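Local coordinates for AtxE2 (Asticcacaulis excentricus, PDB 5TXE), which hydrolyses the isopeptide bond of the lasso peptides astexin-2 and astexin-3, recognised chiefly by their loop, and so converts them to linear peptides, at residues 36-41 against 395-400; 41-46 against 441-446; 369-374 against 389-394. The protein carries 1 engineered substitution. All blocks are in the same frame, centred on the assembly; numbering follows the deposited sequence.

Interaction 1: 36-41 against 395-400; sequences PPVTPE and SRYRLP
Arg396 meets Pro36 through its backbone: its carbonyl O lies 3.4 Å from Pro36 CD, at the end of a short 3-10 turn, while its poorly ordered guanidinium leads off elsewhere. Tyr397 follows and makes the largest contribution of residues 395-400. With CG beside the backbone N and anti to the carbonyl carbon (chi1 -74°), its ring is set against the N-terminal chain. Pro36 O reaches the ring at the edge, near its plane, 3.4 Å from Tyr397 CD1. The same ring carbon packs against Pro36 CG at 3.9 Å, the two side chains crossing at about a right angle. At the root of the side chain, Tyr397 CB is touched by the CG2 branch of Val38 at 3.7 Å. Tyr397 also brings its CA within 3.2 Å of Pro36 O in a CA-H...O contact. Next, Arg398 N donates to that oxygen over 2.8 Å, in a nearly straight bond (160°) whose donor is tilted from the carbonyl plane. Pro36 O therefore takes one N-H bond, with the CA-H and the ring edge of Tyr397 close beside it. The side chain of Arg398 bends away to Pro423 and Asp424. Leu399 points its CB away from the N-terminal chain, yet its CD2 branch still meets Val38 CG2 at 4.0 Å. Pro400 turns to Leu455 and Ala458 of helix 454-459. The arrangement joins the start of the modelled chain to the connection between a four-stranded blade and strand 401-408, the first strand of the hydrolase sheet, in keeping with the blade-plus-hydrolase architecture of the prolyl oligopeptidase family.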
loop_
_atom_site.group_PDB
_atom_site.type_symbol
_atom_site.label_atom_id
_atom_site.label_comp_id
_atom_site.label_asym_id
_atom_site.label_seq_id
_atom_site.Cartn_x
_atom_site.Cartn_y
_atom_site.Cartn_z
ATOM N N PRO A 36 -22.356 7.196 18.381
ATOM C CA PRO A 36 -21.184 6.559 18.945
ATOM C C PRO A 36 -19.850 6.946 18.250
ATOM O O PRO A 36 -19.805 7.332 17.087
ATOM C CB PRO A 36 -21.494 5.054 18.787
ATOM C CG PRO A 36 -22.384 4.990 17.597
ATOM C CD PRO A 36 -23.227 6.238 17.673
ATOM N N PRO A 37 -18.768 6.843 18.992
ATOM C CA PRO A 37 -17.482 7.237 18.529
ATOM C C PRO A 37 -16.874 6.124 17.615
ATOM O O PRO A 37 -17.270 4.968 17.699
ATOM C CB PRO A 37 -16.737 7.400 19.845
ATOM C CG PRO A 37 -17.270 6.265 20.679
ATOM C CD PRO A 37 -18.697 6.109 20.273
ATOM N N VAL A 38 -15.948 6.488 16.726
ATOM C CA VAL A 38 -15.172 5.507 15.987
ATOM C C VAL A 38 -14.008 5.059 16.828
ATOM O O VAL A 38 -13.082 5.854 17.121
ATOM C CB VAL A 38 -14.634 6.082 14.698
ATOM C CG1 VAL A 38 -13.814 5.039 13.952
ATOM C CG2 VAL A 38 -15.788 6.510 13.817
ATOM N N THR A 39 -14.091 3.803 17.267
ATOM C CA THR A 39 -13.089 3.196 18.147
ATOM C C THR A 39 -12.185 2.242 17.379
ATOM O O THR A 39 -12.432 1.943 16.200
ATOM C CB THR A 39 -13.762 2.399 19.237
ATOM O OG1 THR A 39 -14.512 1.372 18.623
ATOM C CG2 THR A 39 -14.694 3.303 20.078
ATOM N N PRO A 40 -11.101 1.782 18.021
ATOM C CA PRO A 40 -10.287 0.780 17.303
ATOM C C PRO A 40 -11.070 -0.474 16.891
ATOM O O PRO A 40 -10.834 -0.999 15.841
ATOM C CB PRO A 40 -9.218 0.411 18.323
ATOM C CG PRO A 40 -9.105 1.635 19.183
ATOM C CD PRO A 40 -10.520 2.101 19.333
ATOM N N GLU A 41 -12.029 -0.888 17.704
ATOM C CA GLU A 41 -12.936 -2.040 17.419
ATOM C C GLU A 41 -13.771 -1.796 16.160
ATOM O O GLU A 41 -13.969 -2.693 15.368
ATOM C CB GLU A 41 -13.822 -2.376 18.668
ATOM C CG GLU A 41 -13.075 -3.075 19.860
ATOM C CD GLU A 41 -12.097 -2.156 20.664
ATOM O OE1 GLU A 41 -12.257 -0.873 20.670
ATOM O OE2 GLU A 41 -11.116 -2.704 21.298
ATOM N N SER A 395 -21.596 8.436 8.827
ATOM C CA SER A 395 -22.297 9.534 9.542
ATOM C C SER A 395 -23.188 8.990 10.699
ATOM O O SER A 395 -23.559 9.768 11.573
ATOM C CB SER A 395 -23.073 10.478 8.602
ATOM O OG SER A 395 -24.044 9.776 7.849
ATOM N N ARG A 396 -23.487 7.677 10.725
ATOM C CA ARG A 396 -23.904 6.991 11.995
ATOM C C ARG A 396 -22.974 7.188 13.222
ATOM O O ARG A 396 -23.397 7.031 14.349
ATOM C CB ARG A 396 -24.034 5.499 11.762
ATOM C CG ARG A 396 -25.197 5.233 10.841
ATOM C CD ARG A 396 -25.533 3.767 10.636
ATOM N NE ARG A 396 -26.006 3.566 9.265
ATOM C CZ ARG A 396 -26.193 2.374 8.717
ATOM N NH1 ARG A 396 -25.946 1.277 9.431
ATOM N NH2 ARG A 396 -26.616 2.282 7.458
ATOM N N TYR A 397 -21.710 7.537 12.990
ATOM C CA TYR A 397 -20.747 7.659 14.046
ATOM C C TYR A 397 -20.468 9.137 14.197
ATOM O O TYR A 397 -20.726 9.885 13.291
ATOM C CB TYR A 397 -19.481 6.863 13.683
ATOM C CG TYR A 397 -19.649 5.363 13.798
ATOM C CD1 TYR A 397 -19.475 4.704 15.014
ATOM C CD2 TYR A 397 -19.960 4.617 12.703
ATOM C CE1 TYR A 397 -19.654 3.333 15.119
ATOM C CE2 TYR A 397 -20.127 3.242 12.786
ATOM C CZ TYR A 397 -19.982 2.605 13.988
ATOM O OH TYR A 397 -20.163 1.233 14.026
ATOM N N ARG A 398 -19.974 9.571 15.348
ATOM C CA ARG A 398 -19.548 10.957 15.497
ATOM C C ARG A 398 -18.140 11.056 14.951
ATOM O O ARG A 398 -17.164 10.701 15.618
ATOM C CB ARG A 398 -19.618 11.435 16.959
ATOM C CG ARG A 398 -19.731 12.962 17.103
ATOM C CD ARG A 398 -20.523 13.366 18.365
ATOM N NE ARG A 398 -19.853 14.137 19.447
ATOM C CZ ARG A 398 -19.485 15.419 19.349
ATOM N NH1 ARG A 398 -19.606 16.069 18.187
ATOM N NH2 ARG A 398 -18.951 16.037 20.399
ATOM N N LEU A 399 -18.054 11.564 13.738
ATOM C CA LEU A 399 -16.830 11.644 13.029
ATOM C C LEU A 399 -16.001 12.856 13.435
ATOM O O LEU A 399 -16.517 13.907 13.662
ATOM C CB LEU A 399 -17.084 11.688 11.547
ATOM C CG LEU A 399 -17.726 10.456 10.957
ATOM C CD1 LEU A 399 -17.907 10.682 9.466
ATOM C CD2 LEU A 399 -16.897 9.214 11.146
ATOM N N PRO A 400 -14.679 12.682 13.542
ATOM C CA PRO A 400 -13.747 13.786 13.659
ATOM C C PRO A 400 -13.902 14.736 12.504
ATOM O O PRO A 400 -14.445 14.372 11.438
ATOM C CB PRO A 400 -12.375 13.111 13.528
ATOM C CG PRO A 400 -12.590 11.740 14.026
ATOM C CD PRO A 400 -13.992 11.379 13.591
#

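Interaction 2: 41-46 against 441-446; sequences EVLVRL and RGFLRG
Leu46 O is gripped by the guanidinium of Arg445: NH1 donates over 3.1 Å at 154°, close to the guanidinium plane though tilted from the carbonyl plane, and NH2 adds a weak bond. Arg445 NH2 is also weakly bonded to Ala47 O. NH1 also donates to a water 3.0 Å away at the guanidinium edge, and that water bonds weakly to Leu43 O. Arg445 runs extended to CD and then bends at chi3 (-71°), which swings the flat group across to the chain leaving helix 40-44. One of its faces is met by Phe443 CE2. In this prolyl oligopeptidase-family protein the contact is largely buried: helix 40-44 lies against the loop between strand 431-436 and helix 454-459 of the hydrolase domain. Replacing Arg445 by an alanine removes both donors, so Leu46 O would probably lose these bonds and a gap would open beside Leu43. Leu43 CD1 rests on the arginine's aliphatic part, 4.0 Å from Arg445 CG, and its CD2 sits 3.7 Å from Arg445 O. Leu46 CD1 reaches Phe443 CZ at 3.8 Å, the two side chains crossing at about a right angle. Phe443 also packs on Leu455, and Leu43 on Pro453 and Pro456.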
loop_
_atom_site.group_PDB
_atom_site.type_symbol
_atom_site.label_atom_id
_atom_site.label_comp_id
_atom_site.label_asym_id
_atom_site.label_seq_id
_atom_site.Cartn_x
_atom_site.Cartn_y
_atom_site.Cartn_z
ATOM N N GLU A 41 -12.029 -0.888 17.704
ATOM C CA GLU A 41 -12.936 -2.040 17.419
ATOM C C GLU A 41 -13.771 -1.796 16.160
ATOM O O GLU A 41 -13.969 -2.693 15.368
ATOM C CB GLU A 41 -13.822 -2.376 18.668
ATOM C CG GLU A 41 -13.075 -3.075 19.860
ATOM C CD GLU A 41 -12.097 -2.156 20.664
ATOM O OE1 GLU A 41 -12.257 -0.873 20.670
ATOM O OE2 GLU A 41 -11.116 -2.704 21.298
ATOM N N VAL A 42 -14.210 -0.557 15.954
ATOM C CA VAL A 42 -14.964 -0.210 14.763
ATOM C C VAL A 42 -14.032 -0.179 13.550
ATOM O O VAL A 42 -14.335 -0.757 12.521
ATOM C CB VAL A 42 -15.702 1.154 14.938
ATOM C CG1 VAL A 42 -16.459 1.550 13.668
ATOM C CG2 VAL A 42 -16.688 1.065 16.103
ATOM N N LEU A 43 -12.878 0.474 13.696
ATOM C CA LEU A 43 -11.964 0.665 12.572
ATOM C C LEU A 43 -11.440 -0.656 12.018
ATOM O O LEU A 43 -11.406 -0.880 10.810
ATOM C CB LEU A 43 -10.795 1.532 13.010
ATOM C CG LEU A 43 -9.734 1.823 11.967
ATOM C CD1 LEU A 43 -10.372 2.589 10.808
ATOM C CD2 LEU A 43 -8.570 2.617 12.558
ATOM N N VAL A 44 -11.022 -1.554 12.897
ATOM C CA VAL A 44 -10.440 -2.783 12.413
ATOM C C VAL A 44 -11.477 -3.623 11.661
ATOM O O VAL A 44 -11.116 -4.396 10.772
ATOM C CB VAL A 44 -9.765 -3.594 13.543
ATOM C CG1 VAL A 44 -10.790 -4.221 14.472
ATOM C CG2 VAL A 44 -8.946 -4.748 12.966
ATOM N N ARG A 45 -12.762 -3.448 11.967
ATOM C CA ARG A 45 -13.794 -4.204 11.269
ATOM C C ARG A 45 -14.333 -3.549 9.988
ATOM O O ARG A 45 -15.218 -4.109 9.362
ATOM C CB ARG A 45 -14.960 -4.428 12.219
ATOM C CG ARG A 45 -14.665 -5.364 13.384
ATOM C CD ARG A 45 -15.872 -5.427 14.310
ATOM N NE ARG A 45 -15.784 -6.513 15.267
ATOM C CZ ARG A 45 -15.138 -6.446 16.407
ATOM N NH1 ARG A 45 -14.480 -5.346 16.749
ATOM N NH2 ARG A 45 -15.150 -7.484 17.220
ATOM N N LEU A 46 -13.872 -2.356 9.627
ATOM C CA LEU A 46 -14.351 -1.724 8.337
ATOM C C LEU A 46 -13.841 -2.516 7.167
ATOM O O LEU A 46 -12.621 -2.715 7.019
ATOM C CB LEU A 46 -13.914 -0.273 8.235
ATOM C CG LEU A 46 -14.545 0.679 9.268
ATOM C CD1 LEU A 46 -13.959 2.082 9.211
ATOM C CD2 LEU A 46 -16.048 0.764 9.080
ATOM N N ARG A 441 -4.051 10.173 0.730
ATOM C CA ARG A 441 -4.945 10.468 -0.390
ATOM C C ARG A 441 -6.342 9.988 -0.182
ATOM O O ARG A 441 -7.276 10.566 -0.749
ATOM C CB ARG A 441 -4.431 9.895 -1.710
ATOM C CG ARG A 441 -3.056 10.420 -2.085
ATOM C CD ARG A 441 -2.746 10.153 -3.578
ATOM N NE ARG A 441 -1.664 10.997 -4.052
ATOM C CZ ARG A 441 -1.819 12.126 -4.739
ATOM N NH1 ARG A 441 -3.018 12.615 -5.064
ATOM N NH2 ARG A 441 -0.734 12.769 -5.120
ATOM N N GLY A 442 -6.493 8.921 0.600
ATOM C CA GLY A 442 -7.716 8.126 0.601
ATOM C C GLY A 442 -8.297 8.165 1.978
ATOM O O GLY A 442 -8.192 9.182 2.671
ATOM N N PHE A 443 -8.915 7.048 2.360
ATOM C CA PHE A 443 -9.614 6.957 3.623
ATOM C C PHE A 443 -8.604 7.022 4.777
ATOM O O PHE A 443 -7.564 6.416 4.711
ATOM C CB PHE A 443 -10.460 5.694 3.650
ATOM C CG PHE A 443 -11.073 5.425 4.954
ATOM C CD1 PHE A 443 -11.895 6.378 5.565
ATOM C CD2 PHE A 443 -10.803 4.200 5.637
ATOM C CE1 PHE A 443 -12.436 6.142 6.848
ATOM C CE2 PHE A 443 -11.359 3.951 6.903
ATOM C CZ PHE A 443 -12.179 4.923 7.513
ATOM N N LEU A 444 -8.893 7.821 5.778
ATOM C CA LEU A 444 -8.028 7.918 6.965
ATOM C C LEU A 444 -8.221 6.694 7.832
ATOM O O LEU A 444 -9.144 6.649 8.637
ATOM C CB LEU A 444 -8.387 9.166 7.738
ATOM C CG LEU A 444 -8.132 10.480 6.953
ATOM C CD1 LEU A 444 -8.622 11.660 7.761
ATOM C CD2 LEU A 444 -6.697 10.695 6.573
ATOM N N ARG A 445 -7.398 5.665 7.611
ATOM C CA ARG A 445 -7.558 4.377 8.290
ATOM C C ARG A 445 -6.378 4.257 9.267
ATOM O O ARG A 445 -6.505 4.724 10.408
ATOM C CB ARG A 445 -7.636 3.263 7.259
ATOM C CG ARG A 445 -7.835 1.848 7.760
ATOM C CD ARG A 445 -7.925 0.730 6.722
ATOM N NE ARG A 445 -9.126 0.699 5.936
ATOM C CZ ARG A 445 -10.176 -0.042 6.223
ATOM N NH1 ARG A 445 -10.243 -0.742 7.338
ATOM N NH2 ARG A 445 -11.180 -0.012 5.404
ATOM N N GLY A 446 -5.239 3.720 8.830
ATOM C CA GLY A 446 -4.096 3.515 9.748
ATOM C C GLY A 446 -2.786 4.045 9.207
ATOM O O GLY A 446 -1.701 3.713 9.703
HETATM O O HOH W 1 -8.335 -1.361 9.566
#

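Interaction 3: 369-374 against 389-394; sequences LQPRRL and DPNPDL
Gln370 and Asp389 reach for each other from opposite directions, amide against carboxylate with their planes 64° apart, where the last four-stranded blade before the hydrolase sheet gives way to the linker 389-394. This is the blade-to-hydrolase junction of a prolyl oligopeptidase-type fold. Gln370 NE2 donates to Asp389 OD2 over 3.1 Å, coming from above the carboxylate plane. Its other hydrogen goes to Pro371 O at 2.9 Å, almost straight (170°), in the carbonyl plane and on a lone pair. The two bonds should fix the rotation of the amide, which is brought round by the bend of the chain at chi2 (64°). The amide's OE1 then lies over the centre of the Arg373 guanidinium, 3.4 Å above its plane. Arg373 crosses Asp389 obliquely, its CB 3.9 Å from Asp389 CG, and then extends past it so that NE bonds to Gln365. Asp389 OD1 meanwhile accepts from Asn391 N at 2.9 Å, closing an Asx turn at the start of the linker. Pro390, in this turn, brings its CD next to Arg372 O.

Farther along, Leu394 CD1 comes up to the Pro371 ring, 3.6 Å from its CD, although Leu394 is poorly ordered. Asn391 crosses the Pro371 ring obliquely, its ND2 nearest to CB. That amide is held at both ends: OD1 accepts from Ala47 N, and ND2 donates to a water that in turn donates to Arg372 O. Arg372 sends its own guanidinium away from the linker to a salt bridge with Glu366 and to Ile49 O. Between the unlike charges of Arg373 and Asp389, a second water takes a hydrogen from Arg373 NH1 at 2.9 Å and gives one to Asp389 OD2 at 3.2 Å.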
loop_
_atom_site.group_PDB
_atom_site.type_symbol
_atom_site.label_atom_id
_atom_site.label_comp_id
_atom_site.label_asym_id
_atom_site.label_seq_id
_atom_site.Cartn_x
_atom_site.Cartn_y
_atom_site.Cartn_z
ATOM N N LEU A 369 -13.077 10.506 4.783
ATOM C CA LEU A 369 -14.073 9.930 5.680
ATOM C C LEU A 369 -14.956 8.931 4.991
ATOM O O LEU A 369 -15.966 8.542 5.543
ATOM C CB LEU A 369 -14.926 11.010 6.326
ATOM C CG LEU A 369 -14.142 11.913 7.273
ATOM C CD1 LEU A 369 -15.058 13.006 7.839
ATOM C CD2 LEU A 369 -13.521 11.151 8.426
ATOM N N GLN A 370 -14.506 8.414 3.862
ATOM C CA GLN A 370 -15.246 7.400 3.107
ATOM C C GLN A 370 -14.344 6.231 2.803
ATOM O O GLN A 370 -13.470 6.328 1.975
ATOM C CB GLN A 370 -15.704 8.006 1.755
ATOM C CG GLN A 370 -16.318 7.025 0.771
ATOM C CD GLN A 370 -17.590 6.461 1.343
ATOM O OE1 GLN A 370 -18.530 7.198 1.500
ATOM N NE2 GLN A 370 -17.596 5.170 1.741
ATOM N N PRO A 371 -14.554 5.099 3.458
ATOM C CA PRO A 371 -13.786 3.903 3.121
ATOM C C PRO A 371 -14.134 3.412 1.742
ATOM O O PRO A 371 -15.138 3.800 1.175
ATOM C CB PRO A 371 -14.205 2.843 4.150
ATOM C CG PRO A 371 -15.209 3.486 5.025
ATOM C CD PRO A 371 -15.444 4.913 4.615
ATOM N N ARG A 372 -13.322 2.522 1.235
ATOM C CA ARG A 372 -13.465 2.094 -0.091
ATOM C C ARG A 372 -14.865 1.504 -0.392
ATOM O O ARG A 372 -15.373 0.608 0.310
ATOM C CB ARG A 372 -12.366 1.094 -0.438
ATOM C CG ARG A 372 -12.024 1.053 -1.893
ATOM C CD ARG A 372 -10.795 0.188 -2.156
ATOM N NE ARG A 372 -9.616 0.845 -1.627
ATOM C CZ ARG A 372 -8.500 0.209 -1.305
ATOM N NH1 ARG A 372 -8.389 -1.107 -1.470
ATOM N NH2 ARG A 372 -7.463 0.883 -0.845
ATOM N N ARG A 373 -15.451 2.008 -1.478
ATOM C CA ARG A 373 -16.722 1.555 -1.957
ATOM C C ARG A 373 -16.735 1.626 -3.467
ATOM O O ARG A 373 -15.798 2.162 -4.092
ATOM C CB ARG A 373 -17.784 2.486 -1.408
ATOM C CG ARG A 373 -17.600 3.883 -1.893
ATOM C CD ARG A 373 -18.791 4.754 -1.637
ATOM N NE ARG A 373 -18.461 6.101 -2.036
ATOM C CZ ARG A 373 -19.266 7.177 -1.943
ATOM N NH1 ARG A 373 -20.500 7.113 -1.447
ATOM N NH2 ARG A 373 -18.804 8.347 -2.342
ATOM N N LEU A 374 -17.782 1.073 -4.047
ATOM C CA LEU A 374 -17.999 1.197 -5.482
ATOM C C LEU A 374 -18.969 2.348 -5.786
ATOM O O LEU A 374 -19.930 2.573 -5.076
ATOM C CB LEU A 374 -18.548 -0.078 -6.065
ATOM C CG LEU A 374 -17.633 -1.227 -6.490
ATOM C CD1 LEU A 374 -16.238 -1.137 -5.947
ATOM C CD2 LEU A 374 -18.285 -2.542 -6.191
ATOM N N ASP A 389 -21.615 -0.004 -1.054
ATOM C CA ASP A 389 -20.756 0.327 0.067
ATOM C C ASP A 389 -20.792 -0.836 1.042
ATOM O O ASP A 389 -21.832 -1.085 1.627
ATOM C CB ASP A 389 -21.178 1.605 0.735
ATOM C CG ASP A 389 -20.109 2.129 1.734
ATOM O OD1 ASP A 389 -19.247 1.316 2.183
ATOM O OD2 ASP A 389 -20.137 3.340 2.071
ATOM N N PRO A 390 -19.657 -1.566 1.203
ATOM C CA PRO A 390 -19.673 -2.722 2.071
ATOM C C PRO A 390 -19.703 -2.287 3.519
ATOM O O PRO A 390 -19.820 -3.138 4.369
ATOM C CB PRO A 390 -18.350 -3.446 1.733
ATOM C CG PRO A 390 -17.435 -2.359 1.332
ATOM C CD PRO A 390 -18.302 -1.307 0.673
ATOM N N ASN A 391 -19.545 -1.003 3.826
ATOM C CA ASN A 391 -19.721 -0.555 5.186
ATOM C C ASN A 391 -21.067 0.229 5.422
ATOM O O ASN A 391 -21.660 0.703 4.494
ATOM C CB ASN A 391 -18.491 0.253 5.575
ATOM C CG ASN A 391 -17.244 -0.626 5.693
ATOM O OD1 ASN A 391 -17.200 -1.548 6.516
ATOM N ND2 ASN A 391 -16.252 -0.374 4.863
ATOM N N PRO A 392 -21.574 0.308 6.676
ATOM C CA PRO A 392 -22.692 1.267 6.802
ATOM C C PRO A 392 -22.120 2.620 6.579
ATOM O O PRO A 392 -20.877 2.769 6.526
ATOM C CB PRO A 392 -23.113 1.163 8.265
ATOM C CG PRO A 392 -21.946 0.570 8.993
ATOM C CD PRO A 392 -21.238 -0.328 7.981
ATOM N N ASP A 393 -23.026 3.577 6.447
ATOM C CA ASP A 393 -22.701 5.006 6.412
ATOM C C ASP A 393 -22.027 5.465 7.740
ATOM O O ASP A 393 -22.568 5.355 8.838
ATOM C CB ASP A 393 -24.002 5.801 6.160
ATOM C CG ASP A 393 -23.764 7.198 5.592
ATOM O OD1 ASP A 393 -22.803 7.894 5.983
ATOM O OD2 ASP A 393 -24.580 7.612 4.749
ATOM N N LEU A 394 -20.851 6.035 7.633
ATOM C CA LEU A 394 -20.145 6.437 8.825
ATOM C C LEU A 394 -20.676 7.711 9.474
ATOM O O LEU A 394 -20.209 8.065 10.569
ATOM C CB LEU A 394 -18.657 6.620 8.504
ATOM C CG LEU A 394 -17.911 5.338 8.209
ATOM C CD1 LEU A 394 -16.469 5.690 7.934
ATOM C CD2 LEU A 394 -18.031 4.408 9.396
HETATM O O HOH W 2 -16.802 1.517 2.731
HETATM O O HOH W 3 -21.839 4.963 -0.063
#

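The three contacts adjoin one another, their centres about 10 to 13 Å apart. Helix 40-44 ties interactions 1 and 2 together: Tyr397 CZ of the first packs on Val42 CG1 at 3.7 Å. Interactions 2 and 3 meet where Phe443 CG lies 3.6 Å from Pro371 CA and Asn391 OD1 sits 3.4 Å from Leu46 CA. Leu399 CG and Leu394 O, 3.5 Å apart, connect interaction 1 to interaction 3 along the linker 389-400. The N-terminal chain is therefore packed against both the blade-to-hydrolase linker and a hydrolase loop. All three lie away from the catalytic centre, whose nucleophile is replaced by the engineered Ala527.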